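Local coordinates for clavulanic acid biosynthesis oligopeptide binding protein 2 (Streptomyces clavuligerus, PDB 2WOL) that probably binds oligopeptides as an extracellular solute-binding protein of family 5, and belongs to the clavulanic acid biosynthesis pathway of its organism, at residues Leu63-Met68 against Ala82-Glu87; Leu67-Thr72 against Asp239-Ala244. All coordinates share one frame; numbering follows the deposited sequence.

Contact 1 of 2, residues Leu63-Met68 against Ala82-Glu87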
loop_
_atom_site.group_PDB
_atom_site.type_symbol
_atom_site.label_atom_id
_atom_site.label_comp_id
_atom_site.label_asym_id
_atom_site.label_seq_id
_atom_site.Cartn_x
_atom_site.Cartn_y
_atom_site.Cartn_z
ATOM N N LEU A 63 17.521 -4.282 3.285
ATOM C CA LEU A 63 17.877 -4.963 4.533
ATOM C C LEU A 63 17.638 -6.466 4.532
ATOM O O LEU A 63 18.396 -7.216 5.149
ATOM C CB LEU A 63 17.115 -4.333 5.703
ATOM C CG LEU A 63 17.463 -2.894 6.081
ATOM C CD1 LEU A 63 16.429 -2.359 7.057
ATOM C CD2 LEU A 63 18.863 -2.814 6.670
ATOM N N ASN A 64 16.576 -6.910 3.874
ATOM C CA ASN A 64 16.205 -8.315 3.935
ATOM C C ASN A 64 15.704 -8.849 2.617
ATOM O O ASN A 64 14.888 -8.213 1.946
ATOM C CB ASN A 64 15.161 -8.553 5.027
ATOM C CG ASN A 64 15.749 -8.458 6.421
ATOM O OD1 ASN A 64 16.559 -9.298 6.824
ATOM N ND2 ASN A 64 15.358 -7.425 7.160
ATOM N N ARG A 65 16.201 -10.021 2.249
ATOM C CA ARG A 65 15.708 -10.721 1.080
ATOM C C ARG A 65 14.491 -11.560 1.451
ATOM O O ARG A 65 14.235 -11.819 2.628
ATOM C CB ARG A 65 16.812 -11.588 0.480
ATOM C CG ARG A 65 18.026 -10.795 0.019
ATOM C CD ARG A 65 19.098 -11.707 -0.542
ATOM N NE ARG A 65 18.669 -12.369 -1.767
ATOM C CZ ARG A 65 19.454 -13.136 -2.520
ATOM N NH1 ARG A 65 20.715 -13.347 -2.171
ATOM N NH2 ARG A 65 18.976 -13.695 -3.623
ATOM N N THR A 66 13.740 -11.971 0.435
ATOM C CA THR A 66 12.524 -12.754 0.612
ATOM C C THR A 66 12.521 -13.850 -0.452
ATOM O O THR A 66 13.364 -13.831 -1.352
ATOM C CB THR A 66 11.268 -11.859 0.482
ATOM O OG1 THR A 66 11.427 -10.986 -0.644
ATOM C CG2 THR A 66 11.077 -11.002 1.731
ATOM N N LEU A 67 11.605 -14.809 -0.357
ATOM C CA LEU A 67 11.536 -15.874 -1.365
ATOM C C LEU A 67 11.334 -15.281 -2.752
ATOM O O LEU A 67 12.031 -15.650 -3.710
ATOM C CB LEU A 67 10.428 -16.880 -1.043
ATOM C CG LEU A 67 10.688 -17.843 0.119
ATOM C CD1 LEU A 67 9.410 -18.581 0.470
ATOM C CD2 LEU A 67 11.802 -18.829 -0.210
ATOM N N MET A 68 10.377 -14.358 -2.833
ATOM C CA MET A 68 10.050 -13.632 -4.055
ATOM C C MET A 68 10.220 -12.149 -3.773
ATOM O O MET A 68 10.100 -11.722 -2.631
ATOM C CB MET A 68 8.601 -13.902 -4.464
ATOM C CG MET A 68 8.261 -15.378 -4.635
ATOM S SD MET A 68 9.101 -16.115 -6.056
ATOM C CE MET A 68 8.302 -15.253 -7.411
ATOM N N ALA A 82 9.204 -11.724 -8.574
ATOM C CA ALA A 82 10.253 -12.494 -9.240
ATOM C C ALA A 82 11.053 -13.293 -8.204
ATOM O O ALA A 82 11.071 -12.928 -7.028
ATOM C CB ALA A 82 11.173 -11.548 -10.012
ATOM N N PRO A 83 11.705 -14.396 -8.625
ATOM C CA PRO A 83 12.495 -15.175 -7.670
ATOM C C PRO A 83 13.590 -14.335 -7.028
ATOM O O PRO A 83 14.296 -13.600 -7.723
ATOM C CB PRO A 83 13.126 -16.270 -8.541
ATOM C CG PRO A 83 12.283 -16.353 -9.740
ATOM C CD PRO A 83 11.744 -14.980 -9.978
ATOM N N ASP A 84 13.707 -14.436 -5.708
ATOM C CA ASP A 84 14.747 -13.741 -4.963
ATOM C C ASP A 84 15.591 -14.781 -4.226
ATOM O O ASP A 84 16.605 -15.237 -4.755
ATOM C CB ASP A 84 14.123 -12.698 -4.021
ATOM C CG ASP A 84 15.156 -11.913 -3.221
ATOM O OD1 ASP A 84 16.374 -12.048 -3.469
ATOM O OD2 ASP A 84 14.733 -11.146 -2.331
ATOM N N LEU A 85 15.169 -15.180 -3.028
ATOM C CA LEU A 85 15.843 -16.278 -2.330
ATOM C C LEU A 85 15.495 -17.617 -2.964
ATOM O O LEU A 85 16.302 -18.546 -2.932
ATOM C CB LEU A 85 15.503 -16.294 -0.838
ATOM C CG LEU A 85 16.058 -15.162 0.026
ATOM C CD1 LEU A 85 15.407 -15.195 1.390
ATOM C CD2 LEU A 85 17.572 -15.245 0.160
ATOM N N ALA A 86 14.293 -17.715 -3.527
ATOM C CA ALA A 86 13.872 -18.908 -4.255
ATOM C C ALA A 86 14.534 -18.962 -5.625
ATOM O O ALA A 86 14.843 -17.925 -6.217
ATOM C CB ALA A 86 12.360 -18.950 -4.395
ATOM N N GLU A 87 14.748 -20.172 -6.129
ATOM C CA GLU A 87 15.360 -20.332 -7.450
ATOM C C GLU A 87 14.357 -20.099 -8.579
ATOM O O GLU A 87 14.747 -19.779 -9.705
ATOM C CB GLU A 87 15.969 -21.730 -7.580
ATOM C CG GLU A 87 17.033 -22.047 -6.534
ATOM C CD GLU A 87 17.433 -23.511 -6.519
ATOM O OE1 GLU A 87 16.539 -24.386 -6.455
ATOM O OE2 GLU A 87 18.648 -23.787 -6.555
#

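Contact 2 of 2, residues Leu67-Thr72 against Asp239-Ala244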
loop_
_atom_site.group_PDB
_atom_site.type_symbol
_atom_site.label_atom_id
_atom_site.label_comp_id
_atom_site.label_asym_id
_atom_site.label_seq_id
_atom_site.Cartn_x
_atom_site.Cartn_y
_atom_site.Cartn_z
ATOM N N LEU A 67 11.605 -14.809 -0.357
ATOM C CA LEU A 67 11.536 -15.874 -1.365
ATOM C C LEU A 67 11.334 -15.281 -2.752
ATOM O O LEU A 67 12.031 -15.650 -3.710
ATOM C CB LEU A 67 10.428 -16.880 -1.043
ATOM C CG LEU A 67 10.688 -17.843 0.119
ATOM C CD1 LEU A 67 9.410 -18.581 0.470
ATOM C CD2 LEU A 67 11.802 -18.829 -0.210
ATOM N N MET A 68 10.377 -14.358 -2.833
ATOM C CA MET A 68 10.050 -13.632 -4.055
ATOM C C MET A 68 10.220 -12.149 -3.773
ATOM O O MET A 68 10.100 -11.722 -2.631
ATOM C CB MET A 68 8.601 -13.902 -4.464
ATOM C CG MET A 68 8.261 -15.378 -4.635
ATOM S SD MET A 68 9.101 -16.115 -6.056
ATOM C CE MET A 68 8.302 -15.253 -7.411
ATOM N N ALA A 69 10.503 -11.362 -4.805
ATOM C CA ALA A 69 10.621 -9.912 -4.642
ATOM C C ALA A 69 10.148 -9.204 -5.893
ATOM O O ALA A 69 10.231 -9.756 -6.988
ATOM C CB ALA A 69 12.060 -9.518 -4.327
ATOM N N TYR A 70 9.651 -7.982 -5.742
ATOM C CA TYR A 70 9.322 -7.192 -6.925
ATOM C C TYR A 70 10.613 -6.868 -7.672
ATOM O O TYR A 70 11.591 -6.432 -7.066
ATOM C CB TYR A 70 8.483 -5.959 -6.560
ATOM C CG TYR A 70 7.183 -6.399 -5.932
ATOM C CD1 TYR A 70 7.034 -6.435 -4.547
ATOM C CD2 TYR A 70 6.127 -6.857 -6.723
ATOM C CE1 TYR A 70 5.856 -6.881 -3.963
ATOM C CE2 TYR A 70 4.941 -7.313 -6.149
ATOM C CZ TYR A 70 4.819 -7.325 -4.764
ATOM O OH TYR A 70 3.659 -7.779 -4.175
ATOM N N PRO A 71 10.634 -7.134 -8.985
ATOM C CA PRO A 71 11.878 -6.968 -9.727
ATOM C C PRO A 71 12.276 -5.504 -9.858
ATOM O O PRO A 71 11.450 -4.602 -9.644
ATOM C CB PRO A 71 11.561 -7.584 -11.095
ATOM C CG PRO A 71 10.098 -7.498 -11.230
ATOM C CD PRO A 71 9.529 -7.610 -9.838
ATOM N N THR A 72 13.544 -5.281 -10.180
ATOM C CA THR A 72 14.066 -3.934 -10.372
ATOM C C THR A 72 13.732 -3.497 -11.799
ATOM O O THR A 72 14.526 -3.661 -12.726
ATOM C CB THR A 72 15.576 -3.885 -10.058
ATOM O OG1 THR A 72 15.785 -4.390 -8.732
ATOM C CG2 THR A 72 16.124 -2.462 -10.137
ATOM N N ASP A 239 22.110 -12.713 -6.046
ATOM C CA ASP A 239 20.986 -11.791 -5.927
ATOM C C ASP A 239 20.629 -11.187 -7.285
ATOM O O ASP A 239 21.384 -10.364 -7.804
ATOM C CB ASP A 239 21.324 -10.693 -4.915
ATOM C CG ASP A 239 20.109 -9.883 -4.498
ATOM O OD1 ASP A 239 19.265 -9.570 -5.362
ATOM O OD2 ASP A 239 20.010 -9.555 -3.298
ATOM N N PRO A 240 19.478 -11.597 -7.863
ATOM C CA PRO A 240 19.036 -11.094 -9.167
ATOM C C PRO A 240 18.295 -9.753 -9.105
ATOM O O PRO A 240 17.881 -9.232 -10.148
ATOM C CB PRO A 240 18.085 -12.191 -9.647
ATOM C CG PRO A 240 17.466 -12.705 -8.386
ATOM C CD PRO A 240 18.527 -12.585 -7.313
ATOM N N ILE A 241 18.131 -9.208 -7.901
ATOM C CA ILE A 241 17.300 -8.017 -7.680
ATOM C C ILE A 241 18.128 -6.761 -7.380
ATOM O O ILE A 241 17.868 -5.687 -7.934
ATOM C CB ILE A 241 16.283 -8.242 -6.503
ATOM C CG1 ILE A 241 15.478 -9.550 -6.669
ATOM C CG2 ILE A 241 15.381 -7.005 -6.286
ATOM C CD1 ILE A 241 14.446 -9.558 -7.790
ATOM N N ARG A 242 19.129 -6.906 -6.515
ATOM C CA ARG A 242 19.744 -5.765 -5.839
ATOM C C ARG A 242 21.159 -5.427 -6.314
ATOM O O ARG A 242 22.071 -6.241 -6.153
ATOM C CB ARG A 242 19.747 -6.010 -4.327
ATOM C CG ARG A 242 18.359 -6.212 -3.763
ATOM C CD ARG A 242 18.381 -6.760 -2.358
ATOM N NE ARG A 242 17.031 -7.135 -1.947
ATOM C CZ ARG A 242 16.440 -8.278 -2.281
ATOM N NH1 ARG A 242 17.092 -9.184 -3.004
ATOM N NH2 ARG A 242 15.201 -8.525 -1.882
ATOM N N PRO A 243 21.348 -4.222 -6.894
ATOM C CA PRO A 243 22.692 -3.808 -7.319
ATOM C C PRO A 243 23.617 -3.326 -6.198
ATOM O O PRO A 243 24.827 -3.254 -6.402
ATOM C CB PRO A 243 22.410 -2.664 -8.293
ATOM C CG PRO A 243 21.150 -2.068 -7.798
ATOM C CD PRO A 243 20.334 -3.204 -7.228
ATOM N N ALA A 244 23.055 -2.970 -5.040
ATOM C CA ALA A 244 23.831 -2.539 -3.867
ATOM C C ALA A 244 24.989 -1.599 -4.206
ATOM O O ALA A 244 26.155 -1.889 -3.922
ATOM C CB ALA A 244 24.324 -3.746 -3.082
HETATM O O HOH W 1 15.284 -7.541 -11.007
#

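Contact 1 of 2, residues Leu63-Met68 against Ala82-Glu87
A two-stranded antiparallel ribbon, strands 68-69 and 82-83, runs at one end into a salt bridge between Arg-65 and Asp-84, just beyond the non-hydrogen-bonded pair Met-68 and Pro-83. Arg-65 grips one carboxylate oxygen side-on with two nitrogens: NE lies 2.9 Å from Asp-84 OD1 with an N-H...O angle of 151°, and NH2 reaches the same OD1. Both come from one face of the carboxylate, while OD1 lies close to the guanidinium plane. A bend at chi3 (66°) turns the arginine chain back to bring this edge to the acid. Leu-85 CD2 lies over one guanidinium face, 3.6 Å from Arg-65 NE and offset toward the rim. NH2 also bonds Thr-238 O, and Asp-84 OD2 has a second salt bridge, to Arg-242. The same OD2 takes the backbone N of Thr-66 at 3.1 Å in a nearly straight bond, from above the carboxylate plane.

In this solute-binding fold the chain leaves helix 54-63 through residues 64-67 before pairing as strand 68-69, and backbone bonds join that loop to the turn after strand 82-83. Leu-85 N gives a hydrogen bond to Thr-66 O (2.8 Å). Leu-67 O takes two, from Asp-84 N at 2.9 Å and from Ala-86 N at 3.1 Å, the latter in the carbonyl plane. Met-68, bent at chi2 and chi3, curls its methyl CE to 3.7 Å from Pro-83 N, and its CA makes a CA-H...O contact with Ala-82 O. Leu-67, Met-68 and Ala-86 also touch Tyr-101 of strand 98-102.

Contact 2 of 2, residues Leu67-Thr72 against Asp239-Ala244
With OG1 of Thr-72 turned beside its own backbone N (chi1 -55°) and CG1 of Ile-241 likewise beside its N (chi1 -51°), the hydroxyl meets a carbonyl and the isoleucine chain is brought against strand 68-69 and the turn that follows. Thr-72 OG1 donates to Ile-241 O at 2.6 Å, tilted 23° from the carbonyl plane. Ile-241 divides its branches: CG1 lies 4.1 Å from Ala-69 CB, CD1 stands near Pro-71 CA, and CG2 packs 3.6 Å from Thr-72 OG1 and also approaches Tyr-70 O. One water bridges the backbones, accepting from Thr-72 N at 3.0 Å and donating to Pro-240 O.

Residues 239-244, part of the loop between strands 225-230 and 248-253 of the mixed sheet, are shaped by an Asx turn. Asp-239 OD1 accepts from Ile-241 N at 2.8 Å and from Arg-242 N, the second from above the carboxylate plane. OD2 of the same acid forms a salt bridge with Arg-242 NH1 at 3.0 Å and accepts from Trp-234 NE1. Arg-242, extended from CG to NE, carries its guanidinium so that Ile-241 CG2 lies over the centre of one face and NH2 comes 4.1 Å from Ala-69 CB. Its NE bonds Arg-61 O of helix 54-63, and the side chains of Thr-72 and Ile-241 rest on the same Arg-61.

Overall arrangement
Both contacts are buried, their centres about 7 Å apart, and both draw on the chain around strand 68-69, sharing Leu-67 and Met-68. Contact 1 ties segments only 14 residues apart at their closest ends: ribbon pairing, a web of backbone bonds and an ion pair. Contact 2 joins parts 167 residues apart with less buried surface (219 against 497 Å²), relying on one isoleucine, one hydroxyl bond and a water beside the partly exposed Thr-72. Charges link the two: Arg-242 NH2 meets Asp-84 OD2 at 2.7 Å, placing the acid between Arg-65 and Arg-242, and this pairing would favour its ionised form. Pro-240 CG also packs against Pro-83 O.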